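Local coordinates for protein 1-deoxy-D-xylulose 5-phosphate reductoisomerase (Zymomonas mobilis, PDB 1R0K) that catalyses the NADPH-dependent rearrangement and reduction of 1-deoxy-D-xylulose 5-phosphate to 2-C-methyl-D-erythritol 4-phosphate in isoprenoid biosynthesis, at residues T37-V42 with V58-S63; D47-T52 with E70-S75; I156-P161 with L258-S263; R170-A175 with H247-Y252; A347-K352 with A381-L386. All coordinates share one frame; numbering follows the deposited sequence.

Contact 1: T37-V42 with V58-S63; sequences TANRNV and VIADPS. With ACT (acetate ion), chain F.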
# COMPACT_ATOMS: atom_id res chain seq x y z
N THR B 37 -12.99 -17.02 -25.78
CA THR B 37 -14.10 -16.51 -26.57
C THR B 37 -13.73 -15.15 -27.13
O THR B 37 -12.87 -14.46 -26.59
CB THR B 37 -15.38 -16.34 -25.74
OG1 THR B 37 -15.30 -15.14 -24.97
CG2 THR B 37 -15.57 -17.53 -24.81
N ALA B 38 -14.39 -14.78 -28.21
CA ALA B 38 -14.17 -13.48 -28.84
C ALA B 38 -15.52 -13.01 -29.36
O ALA B 38 -16.51 -13.74 -29.28
CB ALA B 38 -13.17 -13.61 -29.98
N ASN B 39 -15.57 -11.80 -29.88
CA ASN B 39 -16.82 -11.25 -30.41
C ASN B 39 -16.88 -11.41 -31.93
O ASN B 39 -17.75 -12.10 -32.45
CB ASN B 39 -16.94 -9.78 -30.03
CG ASN B 39 -18.28 -9.18 -30.43
OD1 ASN B 39 -19.33 -9.71 -30.08
ND2 ASN B 39 -18.24 -8.08 -31.16
N ARG B 40 -15.94 -10.77 -32.63
CA ARG B 40 -15.91 -10.85 -34.08
C ARG B 40 -14.54 -11.18 -34.68
O ARG B 40 -14.44 -11.46 -35.87
CB ARG B 40 -16.43 -9.54 -34.70
CG ARG B 40 -17.93 -9.30 -34.50
CD ARG B 40 -18.35 -7.98 -35.12
NE ARG B 40 -18.07 -7.91 -36.56
CZ ARG B 40 -18.74 -8.58 -37.49
NH1 ARG B 40 -19.73 -9.39 -37.15
NH2 ARG B 40 -18.40 -8.45 -38.77
N ASN B 41 -13.49 -11.14 -33.87
CA ASN B 41 -12.14 -11.42 -34.37
C ASN B 41 -11.80 -12.91 -34.38
O ASN B 41 -11.08 -13.40 -33.52
CB ASN B 41 -11.09 -10.68 -33.55
CG ASN B 41 -9.72 -10.67 -34.22
OD1 ASN B 41 -9.25 -11.70 -34.72
ND2 ASN B 41 -9.08 -9.51 -34.24
N VAL B 42 -12.32 -13.61 -35.38
CA VAL B 42 -12.09 -15.04 -35.53
C VAL B 42 -10.60 -15.37 -35.65
O VAL B 42 -10.11 -16.30 -35.00
CB VAL B 42 -12.82 -15.58 -36.79
CG1 VAL B 42 -12.55 -17.06 -36.96
CG2 VAL B 42 -14.31 -15.31 -36.68
N VAL B 58 -14.99 -19.92 -28.75
CA VAL B 58 -16.33 -19.46 -29.08
C VAL B 58 -16.34 -18.07 -29.67
O VAL B 58 -15.77 -17.14 -29.11
CB VAL B 58 -17.24 -19.46 -27.83
CG1 VAL B 58 -18.67 -19.16 -28.23
CG2 VAL B 58 -17.16 -20.80 -27.13
N ILE B 59 -16.97 -17.94 -30.83
CA ILE B 59 -17.09 -16.64 -31.47
C ILE B 59 -18.53 -16.20 -31.18
O ILE B 59 -19.48 -16.91 -31.49
CB ILE B 59 -16.81 -16.73 -32.99
CG1 ILE B 59 -16.70 -15.33 -33.58
CG2 ILE B 59 -17.90 -17.55 -33.69
CD1 ILE B 59 -15.50 -14.56 -33.07
N ALA B 60 -18.68 -15.05 -30.54
CA ALA B 60 -19.99 -14.53 -30.17
C ALA B 60 -20.96 -14.38 -31.33
O ALA B 60 -22.13 -14.74 -31.22
CB ALA B 60 -19.83 -13.19 -29.46
N ASP B 61 -20.47 -13.84 -32.44
CA ASP B 61 -21.30 -13.62 -33.61
C ASP B 61 -21.61 -14.93 -34.34
O ASP B 61 -20.73 -15.56 -34.92
CB ASP B 61 -20.58 -12.66 -34.56
CG ASP B 61 -21.50 -12.03 -35.56
OD1 ASP B 61 -22.17 -12.78 -36.31
OD2 ASP B 61 -21.57 -10.78 -35.61
N PRO B 62 -22.89 -15.36 -34.31
CA PRO B 62 -23.26 -16.62 -34.98
C PRO B 62 -22.90 -16.60 -36.46
O PRO B 62 -22.61 -17.64 -37.04
CB PRO B 62 -24.78 -16.68 -34.76
CG PRO B 62 -24.97 -15.95 -33.48
CD PRO B 62 -24.05 -14.75 -33.66
N SER B 63 -22.93 -15.42 -37.05
CA SER B 63 -22.62 -15.24 -38.47
C SER B 63 -21.19 -15.65 -38.81
O SER B 63 -20.88 -15.92 -39.97
CB SER B 63 -22.83 -13.78 -38.87
OG SER B 63 -24.06 -13.27 -38.38
C ACT F . -13.60 -8.79 -30.79
O ACT F . -13.42 -10.08 -30.84
OXT ACT F . -14.39 -8.12 -31.53
CH3 ACT F . -12.85 -7.94 -29.82
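Arg-40 and Asp-61 run side by side with their ends pointing the same way, and NH1 of Arg-40 reaches OD2 of Asp-61 at 2.8 Å in a salt bridge. The oxygen lies at the guanidinium edge, in its plane, but the two flat groups are turned 66° apart and the N-H is bent to 121°, so as a hydrogen bond it is weak.

Ile-59 takes a different route. With CG1 anti to the backbone N (chi1 -170°), its CD1 lies against the loop, 3.4 Å from Asn-39 O. The same methyl touches Ala-38 CB at 4.0 Å, and Val-42 crosses the isoleucine at about a right angle, its CG2 3.9 Å from CD1. On the other face of the sheet, Thr-37 and Val-58 point the same way, side by side, with Leu-86 of helix 83-90 packed on both; Thr-37 OG1 is hydrogen-bonded to Gly-11 N.

The backbones form the end of a parallel strand pair: Ala-38 N donates to Val-58 O, and Ala-60 N to Ala-38 O at 2.8 Å. Asp-61 N then continues the link to Asn-39 O at 3.2 Å, beyond the strands.

This joins the C-terminal ends of the two strands of a beta-alpha-beta unit in the Rossmann-like domain. An acetate ion marks its chemistry: the backbone N atoms of Asn-39, Arg-40 and Asn-41 all donate to its O, the first at 2.9 Å, with Thr-13 OG1 also bonded to the ion. Such an anion pocket, built in part by the predicted NADPH residues Arg-40 and Asn-41, is consistent with a seat for the cofactor's 2'-phosphate and with the failure of NADH to replace NADPH.

Contact 2: D47-T52 with E70-S75; sequences DAAKRT and EALAGS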
# COMPACT_ATOMS: atom_id res chain seq x y z
N ASP B 47 -6.07 -18.37 -33.55
CA ASP B 47 -4.63 -18.48 -33.32
C ASP B 47 -4.34 -18.71 -31.84
O ASP B 47 -3.57 -19.60 -31.49
CB ASP B 47 -3.91 -17.23 -33.80
CG ASP B 47 -3.83 -17.17 -35.31
OD1 ASP B 47 -3.53 -18.22 -35.93
OD2 ASP B 47 -4.04 -16.07 -35.88
N ALA B 48 -4.95 -17.90 -30.98
CA ALA B 48 -4.76 -18.03 -29.54
C ALA B 48 -5.19 -19.41 -29.06
O ALA B 48 -4.50 -20.05 -28.26
CB ALA B 48 -5.55 -16.96 -28.81
N ALA B 49 -6.34 -19.87 -29.54
CA ALA B 49 -6.87 -21.17 -29.15
C ALA B 49 -5.91 -22.29 -29.53
O ALA B 49 -5.63 -23.18 -28.73
CB ALA B 49 -8.22 -21.40 -29.82
N LYS B 50 -5.40 -22.24 -30.76
CA LYS B 50 -4.47 -23.26 -31.23
C LYS B 50 -3.14 -23.21 -30.49
O LYS B 50 -2.57 -24.25 -30.17
CB LYS B 50 -4.25 -23.10 -32.74
CG LYS B 50 -5.48 -23.46 -33.56
CD LYS B 50 -5.21 -23.46 -35.06
CE LYS B 50 -4.98 -22.07 -35.59
NZ LYS B 50 -4.80 -22.11 -37.07
N ARG B 51 -2.66 -22.01 -30.20
CA ARG B 51 -1.40 -21.86 -29.48
C ARG B 51 -1.48 -22.49 -28.10
O ARG B 51 -0.61 -23.27 -27.70
CB ARG B 51 -1.04 -20.38 -29.29
CG ARG B 51 -0.74 -19.62 -30.55
CD ARG B 51 0.05 -18.38 -30.20
NE ARG B 51 -0.64 -17.54 -29.22
CZ ARG B 51 -1.57 -16.64 -29.53
NH1 ARG B 51 -2.15 -15.92 -28.57
NH2 ARG B 51 -1.93 -16.46 -30.79
N THR B 52 -2.53 -22.13 -27.36
CA THR B 52 -2.73 -22.62 -26.00
C THR B 52 -3.38 -23.99 -25.93
O THR B 52 -3.66 -24.50 -24.84
CB THR B 52 -3.59 -21.65 -25.19
OG1 THR B 52 -4.89 -21.56 -25.78
CG2 THR B 52 -2.95 -20.26 -25.18
N GLU B 70 -13.38 -23.31 -39.84
CA GLU B 70 -12.36 -23.45 -40.87
C GLU B 70 -10.98 -23.14 -40.31
O GLU B 70 -10.01 -23.84 -40.59
CB GLU B 70 -12.66 -22.51 -42.04
CG GLU B 70 -13.92 -22.88 -42.81
CD GLU B 70 -14.21 -21.91 -43.95
OE1 GLU B 70 -13.31 -21.70 -44.79
OE2 GLU B 70 -15.34 -21.37 -44.00
N ALA B 71 -10.90 -22.07 -39.52
CA ALA B 71 -9.64 -21.66 -38.92
C ALA B 71 -9.08 -22.73 -37.98
O ALA B 71 -7.87 -22.86 -37.84
CB ALA B 71 -9.83 -20.36 -38.15
N LEU B 72 -9.97 -23.49 -37.36
CA LEU B 72 -9.56 -24.54 -36.42
C LEU B 72 -9.42 -25.91 -37.07
O LEU B 72 -9.04 -26.87 -36.40
CB LEU B 72 -10.56 -24.61 -35.27
CG LEU B 72 -10.70 -23.34 -34.42
CD1 LEU B 72 -11.73 -23.56 -33.32
CD2 LEU B 72 -9.35 -22.98 -33.82
N ALA B 73 -9.74 -26.01 -38.35
CA ALA B 73 -9.63 -27.28 -39.05
C ALA B 73 -8.22 -27.84 -38.91
O ALA B 73 -7.24 -27.13 -39.10
CB ALA B 73 -9.98 -27.10 -40.52
N GLY B 74 -8.13 -29.12 -38.55
CA GLY B 74 -6.83 -29.75 -38.39
C GLY B 74 -6.34 -29.80 -36.96
O GLY B 74 -5.43 -30.56 -36.63
N SER B 75 -6.95 -28.98 -36.10
CA SER B 75 -6.57 -28.93 -34.69
C SER B 75 -7.54 -29.74 -33.84
O SER B 75 -8.41 -30.43 -34.36
CB SER B 75 -6.56 -27.48 -34.20
OG SER B 75 -7.87 -26.95 -34.14
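The peptide carbonyl of Ala-71 is the flat group addressed across this contact: Lys-50 NZ donates to its O at 3.3 Å, tilted 18° from the carbonyl plane. One residue further on, the carbonyl O of Leu-72 takes two bonds from its own segment. Ser-75 OG meets it in the plane, on a lone pair, in a short bond, while Ser-75 N closes a type II turn on the same oxygen. In the segment 47-52, the Arg-51 guanidinium has Ala-48 CA over one face, offset toward the rim, and its NE forms a salt bridge with Glu-25.

Lys-50 reaches its acceptor by a bend at chi3 (-70°), which folds the end of the chain toward the last turn of helix 65-72. Its stem does apolar work on the way: CG lies 3.9 Å from Leu-72 CD2, and the two side chains cross obliquely. The same CG approaches Ser-75 CB at 4.2 Å. Ala-49 CB touches the same Leu-72 CD2 at 4.4 Å, and Val-77 packs on Ala-49 and Leu-72.

Helices 42-51 and 65-72 thus meet near their C-terminal ends on one side of the parallel sheet of the Rossmann-like domain. Chemically, the join is a small apolar patch with a single long hydrogen bond from a charged donor at its rim; the lysine ammonium lies by a helix C-terminus, where the helix dipole would tend to favour positive charge.

Contact 3: I156-P161 with L258-S263; sequences IFQCFP and LAQIGS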
# COMPACT_ATOMS: atom_id res chain seq x y z
N ILE B 156 -7.40 -0.90 -5.00
CA ILE B 156 -8.13 -0.87 -3.73
C ILE B 156 -8.07 -2.26 -3.10
O ILE B 156 -7.78 -2.40 -1.92
CB ILE B 156 -9.59 -0.46 -3.94
CG1 ILE B 156 -9.65 0.98 -4.45
CG2 ILE B 156 -10.36 -0.60 -2.62
CD1 ILE B 156 -11.02 1.44 -4.91
N PHE B 157 -8.34 -3.27 -3.91
CA PHE B 157 -8.31 -4.64 -3.43
C PHE B 157 -6.97 -5.01 -2.77
O PHE B 157 -6.95 -5.67 -1.72
CB PHE B 157 -8.62 -5.59 -4.59
CG PHE B 157 -8.79 -7.01 -4.17
CD1 PHE B 157 -7.69 -7.81 -3.91
CD2 PHE B 157 -10.07 -7.53 -3.99
CE1 PHE B 157 -7.86 -9.12 -3.49
CE2 PHE B 157 -10.24 -8.84 -3.57
CZ PHE B 157 -9.13 -9.63 -3.32
N GLN B 158 -5.86 -4.59 -3.37
CA GLN B 158 -4.54 -4.90 -2.82
C GLN B 158 -4.23 -4.15 -1.52
O GLN B 158 -3.30 -4.51 -0.81
CB GLN B 158 -3.44 -4.59 -3.85
CG GLN B 158 -3.45 -5.52 -5.07
CD GLN B 158 -2.22 -5.37 -5.94
OE1 GLN B 158 -1.10 -5.29 -5.44
NE2 GLN B 158 -2.41 -5.35 -7.26
N CYS B 159 -5.00 -3.12 -1.22
CA CYS B 159 -4.81 -2.32 -0.02
C CYS B 159 -5.97 -2.45 0.97
O CYS B 159 -5.97 -1.80 2.02
CB CYS B 159 -4.68 -0.84 -0.39
SG CYS B 159 -3.36 -0.44 -1.56
N PHE B 160 -6.94 -3.30 0.64
CA PHE B 160 -8.15 -3.50 1.44
C PHE B 160 -8.09 -4.60 2.50
O PHE B 160 -7.55 -5.67 2.27
CB PHE B 160 -9.32 -3.80 0.49
CG PHE B 160 -10.68 -3.69 1.12
CD1 PHE B 160 -11.31 -2.46 1.24
CD2 PHE B 160 -11.34 -4.83 1.59
CE1 PHE B 160 -12.58 -2.35 1.83
CE2 PHE B 160 -12.61 -4.74 2.18
CZ PHE B 160 -13.23 -3.49 2.30
N PRO B 161 -8.65 -4.34 3.70
CA PRO B 161 -8.63 -5.36 4.75
C PRO B 161 -9.78 -6.34 4.54
O PRO B 161 -10.86 -6.18 5.10
CB PRO B 161 -8.81 -4.53 6.02
CG PRO B 161 -9.77 -3.47 5.57
CD PRO B 161 -9.22 -3.07 4.19
N LEU B 258 -2.79 2.83 2.84
CA LEU B 258 -2.08 1.91 1.97
C LEU B 258 -2.46 2.29 0.55
O LEU B 258 -3.63 2.48 0.24
CB LEU B 258 -2.49 0.46 2.26
CG LEU B 258 -2.11 -0.04 3.66
CD1 LEU B 258 -2.48 -1.51 3.81
CD2 LEU B 258 -0.62 0.17 3.87
N ALA B 259 -1.47 2.40 -0.32
CA ALA B 259 -1.72 2.77 -1.70
C ALA B 259 -1.05 1.78 -2.65
O ALA B 259 -0.07 1.14 -2.29
CB ALA B 259 -1.20 4.18 -1.96
N GLN B 260 -1.62 1.64 -3.84
CA GLN B 260 -1.03 0.77 -4.83
C GLN B 260 -0.56 1.73 -5.91
O GLN B 260 -1.33 2.58 -6.38
CB GLN B 260 -2.05 -0.22 -5.39
CG GLN B 260 -1.42 -1.38 -6.18
CD GLN B 260 -1.13 -1.02 -7.64
OE1 GLN B 260 -0.45 -1.77 -8.35
NE2 GLN B 260 -1.66 0.11 -8.08
N ILE B 261 0.72 1.62 -6.26
CA ILE B 261 1.34 2.51 -7.24
C ILE B 261 2.04 1.69 -8.31
O ILE B 261 2.46 0.56 -8.06
CB ILE B 261 2.38 3.42 -6.53
CG1 ILE B 261 1.74 4.09 -5.32
CG2 ILE B 261 2.92 4.47 -7.50
CD1 ILE B 261 2.70 4.91 -4.47
N GLY B 262 2.19 2.24 -9.51
CA GLY B 262 2.90 1.51 -10.54
C GLY B 262 2.75 2.07 -11.93
O GLY B 262 2.11 3.10 -12.13
N SER B 263 3.38 1.40 -12.90
CA SER B 263 3.28 1.81 -14.30
C SER B 263 1.85 1.47 -14.71
O SER B 263 1.11 0.83 -13.96
CB SER B 263 4.28 1.01 -15.14
OG SER B 263 4.15 -0.38 -14.89
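Leu-258 opens the contact by laying its CB against Cys-159 CB, 3.7 Å apart, at the point where the two backbones come closest, 5.4 Å between the CA atoms of the same two residues. Its CD1 reaches on to Cys-159 O at 3.9 Å, an oxygen whose hydrogen-bond partner is Tyr-252 OH. Ala-259 turns its methyl away, so Cys-159 meets the backbone there instead: SG lies 3.4 Å from Ala-259 C. The sulfur is set there by a chi1 of -57°, which puts SG beside the cysteine's own N and over the strand. At Gln-260 the side chain comes back toward the helix, and its CB is 4.1 Å from the same SG. With chi1 at -166°, Gln-260 CG comes to 4.0 Å from Gln-158 OE1; the bend at chi2 then turns the amide toward His-247.

These two glutamines cross with their amide planes 65° apart. Their partners lie elsewhere: Gln-158 NE2 bonds Asn-154 and OE1 bonds Arg-279, Gln-260 NE2 bonds His-247, and Ser-256 OG of the second subunit bonds Gln-158 OE1 and, weakly, Gln-260 OE1.

The last turn of helix 151-159, which begins with predicted substrate and manganese ligands, is therefore seated against strand 257-261, outermost in this chain's part of the sheet. Strand 246-252 flanks that strand within the chain, helix 267-275 touches both glutamines, and on its outer side 257-261 pairs antiparallel with a strand of the second subunit, carrying the sheet across the dimer interface.

Contact 4: R170-A175 with H247-Y252; sequences RIIITA and HSMVEY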
# COMPACT_ATOMS: atom_id res chain seq x y z
N ARG B 170 -11.62 5.29 5.10
CA ARG B 170 -12.01 5.83 3.81
C ARG B 170 -11.28 5.14 2.66
O ARG B 170 -10.18 4.62 2.83
CB ARG B 170 -11.74 7.34 3.74
CG ARG B 170 -10.28 7.73 3.88
CD ARG B 170 -9.99 9.18 3.44
NE ARG B 170 -8.65 9.58 3.86
CZ ARG B 170 -7.99 10.66 3.44
NH1 ARG B 170 -8.52 11.49 2.55
NH2 ARG B 170 -6.79 10.90 3.92
N ILE B 171 -11.94 5.11 1.50
CA ILE B 171 -11.35 4.54 0.30
C ILE B 171 -11.24 5.72 -0.66
O ILE B 171 -12.23 6.42 -0.92
CB ILE B 171 -12.25 3.45 -0.34
CG1 ILE B 171 -12.19 2.17 0.51
CG2 ILE B 171 -11.81 3.18 -1.77
CD1 ILE B 171 -12.98 1.01 -0.07
N ILE B 172 -10.04 5.96 -1.15
CA ILE B 172 -9.79 7.06 -2.06
C ILE B 172 -9.61 6.55 -3.48
O ILE B 172 -8.66 5.84 -3.78
CB ILE B 172 -8.51 7.82 -1.66
CG1 ILE B 172 -8.58 8.22 -0.19
CG2 ILE B 172 -8.33 9.05 -2.55
CD1 ILE B 172 -7.28 8.79 0.34
N ILE B 173 -10.56 6.89 -4.34
CA ILE B 173 -10.47 6.49 -5.73
C ILE B 173 -9.77 7.63 -6.44
O ILE B 173 -10.29 8.75 -6.51
CB ILE B 173 -11.86 6.29 -6.35
CG1 ILE B 173 -12.66 5.27 -5.55
CG2 ILE B 173 -11.72 5.83 -7.80
CD1 ILE B 173 -14.08 5.07 -6.05
N THR B 174 -8.56 7.37 -6.92
CA THR B 174 -7.82 8.41 -7.63
C THR B 174 -8.41 8.57 -9.03
O THR B 174 -8.95 7.62 -9.59
CB THR B 174 -6.33 8.07 -7.71
OG1 THR B 174 -6.16 6.73 -8.17
CG2 THR B 174 -5.69 8.24 -6.34
N ALA B 175 -8.30 9.78 -9.57
CA ALA B 175 -8.85 10.08 -10.89
C ALA B 175 -7.92 11.03 -11.62
O ALA B 175 -7.47 12.01 -11.03
CB ALA B 175 -10.23 10.72 -10.75
N HIS B 247 -2.75 4.42 -8.07
CA HIS B 247 -3.97 3.87 -8.65
C HIS B 247 -5.21 3.87 -7.77
O HIS B 247 -6.31 3.64 -8.27
CB HIS B 247 -3.65 2.49 -9.21
CG HIS B 247 -2.59 2.51 -10.27
ND1 HIS B 247 -1.60 1.55 -10.36
CD2 HIS B 247 -2.35 3.39 -11.27
CE1 HIS B 247 -0.79 1.85 -11.36
NE2 HIS B 247 -1.23 2.96 -11.93
N SER B 248 -5.02 4.14 -6.47
CA SER B 248 -6.07 4.25 -5.46
C SER B 248 -5.54 3.93 -4.07
O SER B 248 -4.45 3.36 -3.92
CB SER B 248 -7.30 3.39 -5.78
OG SER B 248 -8.15 4.09 -6.67
N MET B 249 -6.29 4.29 -3.03
CA MET B 249 -5.81 4.07 -1.68
C MET B 249 -6.89 3.70 -0.67
O MET B 249 -8.09 3.90 -0.92
CB MET B 249 -5.09 5.33 -1.19
CG MET B 249 -4.14 5.94 -2.21
SD MET B 249 -3.35 7.46 -1.60
CE MET B 249 -4.36 8.70 -2.38
N VAL B 250 -6.45 3.18 0.47
CA VAL B 250 -7.36 2.80 1.55
C VAL B 250 -6.76 3.27 2.87
O VAL B 250 -5.62 2.92 3.20
CB VAL B 250 -7.56 1.27 1.64
CG1 VAL B 250 -8.46 0.94 2.82
CG2 VAL B 250 -8.16 0.73 0.35
N GLU B 251 -7.50 4.07 3.63
CA GLU B 251 -7.00 4.52 4.92
C GLU B 251 -7.63 3.68 6.02
O GLU B 251 -8.83 3.40 6.00
CB GLU B 251 -7.33 5.99 5.19
CG GLU B 251 -6.63 6.51 6.46
CD GLU B 251 -7.01 7.93 6.81
OE1 GLU B 251 -7.07 8.78 5.90
OE2 GLU B 251 -7.24 8.21 8.01
N TYR B 252 -6.80 3.29 6.98
CA TYR B 252 -7.23 2.47 8.10
C TYR B 252 -7.48 3.35 9.32
O TYR B 252 -7.04 4.50 9.37
CB TYR B 252 -6.16 1.41 8.41
CG TYR B 252 -6.04 0.35 7.33
CD1 TYR B 252 -5.68 0.67 6.02
CD2 TYR B 252 -6.34 -0.98 7.62
CE1 TYR B 252 -5.62 -0.31 5.03
CE2 TYR B 252 -6.29 -1.96 6.64
CZ TYR B 252 -5.93 -1.63 5.35
OH TYR B 252 -5.91 -2.61 4.39
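Arg-170 grips Glu-251 side-on, with NE at 2.7 Å and NH2 at 2.9 Å from the single oxygen OE1 of Glu-251. OE1 lies close to the guanidinium plane, but the carboxylate is turned 80° to it, and NE meets OE1 from above the carboxylate plane. An extended chain beyond CG carries the guanidinium over Ile-172, whose CD1 sits 3.6 Å from the guanidinium plane, over its centre. On the same face of the sheet, Ile-172 CD1 meets Met-249 CE at 4.0 Å.

Backbone bonds fix this register. Ile-172 and Met-249 form a hydrogen-bonded pair, Ile-172 N to Met-249 O being 2.8 Å; Arg-170 and Glu-251 form another, with one strong and one weak bond. Between them, Ile-171 and Val-250 make a non-hydrogen-bonded pair on the reverse face, where Ile-171 packs on Phe-229 of helix 216-229. At the far end Ser-248 OG takes a weak bond from Thr-174 N.

An outer shell holds the ion pair: Glu-237 bonds Arg-170 NH1, Arg-169 bonds Glu-251 OE2, and from the second subunit Leu-287 O bonds Arg-170 NH2 and Ser-286 OG bonds Glu-251 OE2. Phe-289 of that subunit packs on Ile-172 and Met-249.

The strand axes run at 167°, 4.7 Å apart, as the central antiparallel pair of the mixed sheet that has four strands in this chain. One face backs onto helices bearing predicted substrate and metal ligands and the other onto the partner subunit, as expected of the catalytic domain of this dimeric family.

Contact 5: A347-K352 with A381-L386; sequences AKIVEK and ALMESL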
# COMPACT_ATOMS: atom_id res chain seq x y z
N ALA B 347 -24.68 14.71 -19.47
CA ALA B 347 -25.06 14.54 -18.08
C ALA B 347 -26.49 15.03 -17.83
O ALA B 347 -27.17 14.53 -16.94
CB ALA B 347 -24.09 15.30 -17.16
N LYS B 348 -26.94 16.01 -18.61
CA LYS B 348 -28.30 16.50 -18.43
C LYS B 348 -29.32 15.45 -18.85
O LYS B 348 -30.30 15.22 -18.15
CB LYS B 348 -28.52 17.80 -19.23
CG LYS B 348 -27.76 18.98 -18.64
CD LYS B 348 -28.05 20.28 -19.38
CE LYS B 348 -27.24 21.42 -18.77
NZ LYS B 348 -27.53 22.74 -19.42
N ILE B 349 -29.08 14.80 -19.98
CA ILE B 349 -29.98 13.76 -20.44
C ILE B 349 -29.99 12.62 -19.43
O ILE B 349 -31.05 12.06 -19.11
CB ILE B 349 -29.54 13.19 -21.82
CG1 ILE B 349 -29.67 14.27 -22.90
CG2 ILE B 349 -30.39 11.97 -22.18
CD1 ILE B 349 -31.06 14.80 -23.10
N VAL B 350 -28.82 12.28 -18.90
CA VAL B 350 -28.74 11.20 -17.92
C VAL B 350 -29.57 11.58 -16.70
O VAL B 350 -30.36 10.77 -16.21
CB VAL B 350 -27.27 10.92 -17.50
CG1 VAL B 350 -27.24 9.92 -16.35
CG2 VAL B 350 -26.50 10.35 -18.70
N GLU B 351 -29.40 12.80 -16.22
CA GLU B 351 -30.14 13.28 -15.05
C GLU B 351 -31.65 13.22 -15.29
O GLU B 351 -32.39 12.71 -14.44
CB GLU B 351 -29.74 14.72 -14.73
CG GLU B 351 -30.14 15.16 -13.33
CD GLU B 351 -29.96 16.65 -13.10
OE1 GLU B 351 -28.99 17.22 -13.65
OE2 GLU B 351 -30.78 17.25 -12.38
N LYS B 352 -32.09 13.74 -16.42
CA LYS B 352 -33.52 13.74 -16.76
C LYS B 352 -34.08 12.33 -16.79
O LYS B 352 -35.17 12.08 -16.27
CB LYS B 352 -33.75 14.41 -18.12
CG LYS B 352 -33.59 15.93 -18.11
CD LYS B 352 -33.84 16.51 -19.49
CE LYS B 352 -33.72 18.03 -19.50
NZ LYS B 352 -34.72 18.68 -18.60
N ALA B 381 -35.87 9.47 -26.08
CA ALA B 381 -37.06 10.31 -26.18
C ALA B 381 -36.77 11.67 -25.59
O ALA B 381 -37.15 12.69 -26.16
CB ALA B 381 -38.23 9.66 -25.45
N LEU B 382 -36.09 11.69 -24.44
CA LEU B 382 -35.73 12.93 -23.76
C LEU B 382 -34.68 13.70 -24.54
O LEU B 382 -34.73 14.93 -24.63
CB LEU B 382 -35.21 12.62 -22.35
CG LEU B 382 -36.24 12.06 -21.37
CD1 LEU B 382 -35.54 11.45 -20.16
CD2 LEU B 382 -37.19 13.17 -20.94
N MET B 383 -33.72 12.97 -25.10
CA MET B 383 -32.63 13.55 -25.88
C MET B 383 -33.14 14.32 -27.09
O MET B 383 -32.60 15.37 -27.44
CB MET B 383 -31.66 12.44 -26.31
CG MET B 383 -30.46 12.88 -27.12
SD MET B 383 -30.82 13.01 -28.89
CE MET B 383 -30.51 11.31 -29.42
N GLU B 384 -34.20 13.81 -27.72
CA GLU B 384 -34.77 14.47 -28.89
C GLU B 384 -35.70 15.62 -28.50
O GLU B 384 -35.80 16.61 -29.22
CB GLU B 384 -35.53 13.46 -29.75
CG GLU B 384 -34.63 12.52 -30.52
CD GLU B 384 -35.41 11.56 -31.39
OE1 GLU B 384 -36.25 12.03 -32.19
OE2 GLU B 384 -35.17 10.33 -31.28
N SER B 385 -36.38 15.47 -27.37
CA SER B 385 -37.28 16.51 -26.88
C SER B 385 -36.48 17.76 -26.58
O SER B 385 -36.98 18.88 -26.69
CB SER B 385 -37.99 16.05 -25.61
OG SER B 385 -38.76 17.10 -25.05
N LEU B 386 -35.23 17.55 -26.18
CA LEU B 386 -34.31 18.63 -25.84
C LEU B 386 -33.79 19.31 -27.10
O LEU B 386 -32.71 18.90 -27.58
CB LEU B 386 -33.13 18.08 -25.02
CG LEU B 386 -31.96 19.01 -24.70
CD1 LEU B 386 -31.61 18.89 -23.23
CD2 LEU B 386 -30.76 18.66 -25.57
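Ile-349, Leu-382 and Lys-352 carry most of this helix-to-helix packing, which includes no hydrogen bond across the two segments. Ile-349 brings its CD1 up to the backbone of helix 365-385 and stops 3.4 Å from Met-383 CA, closer than ordinary carbon contact. Two successive turns near -60° (chi1 -66°, then chi2) fold the isoleucine so that this methyl leads. Besides the CA, it touches Met-383 CB at 4.0 Å, and Leu-386 CD1 at 4.1 Å, three residues on. The remainder of the methionine bends away, toward Ala-335 of helix 321-337 and the loop residues Lys-340 and Ile-341.

The segment axes approach to 9.6 Å and their N-to-C directions stand 126° apart, so the two segments cross steeply instead of lying alongside. Both belong to the all-helical C-terminal region, where helices 307-317, 321-337, 345-356 and 365-385 gather into the bundle known from this family; Ile-349 also packs on Ala-332, and Val-350 touches Leu-310 of helix 307-317.

Leu-382 answers from the other helix. Its CD1 rests on the backbone of the opposing turn, 3.8 Å from Lys-352 C, and also meets Lys-352 CB at 4.0 Å; Thr-353, next in the chain, touches the same leucine. Lys-352 contributes only its aliphatic stem here: the chain runs extended from CB to CE, where Leu-386 CD1 lies 4.4 Å from CE, and the bend at chi4 then turns the ammonium from the packing. Leu-386, the last modelled residue, reaches back to Asp-345 and Ile-341.

Contacts 1 and 2 belong to the nucleotide-binding domain, with centres about 14 Å apart; their segments alternate along the chain, helix 42-51 linking the two strands of contact 1. Contacts 3 and 4 share the second sheet, about 8 Å between centres, and join directly through two probable hydrogen bonds, from Tyr-252 and His-247 of contact 4 to Cys-159 and Gln-260 of contact 3. Both touch the second subunit. Contact 1 holds predicted NADPH residues about 35 Å, centre to centre, from contact 3, whereas contact 4 adjoins the predicted metal and substrate ligands Glu-152 and Lys-218. Contact 5 stands apart in the C-terminal helices, its nearest atoms about 16 Å from contact 4 and away from the annotated sites.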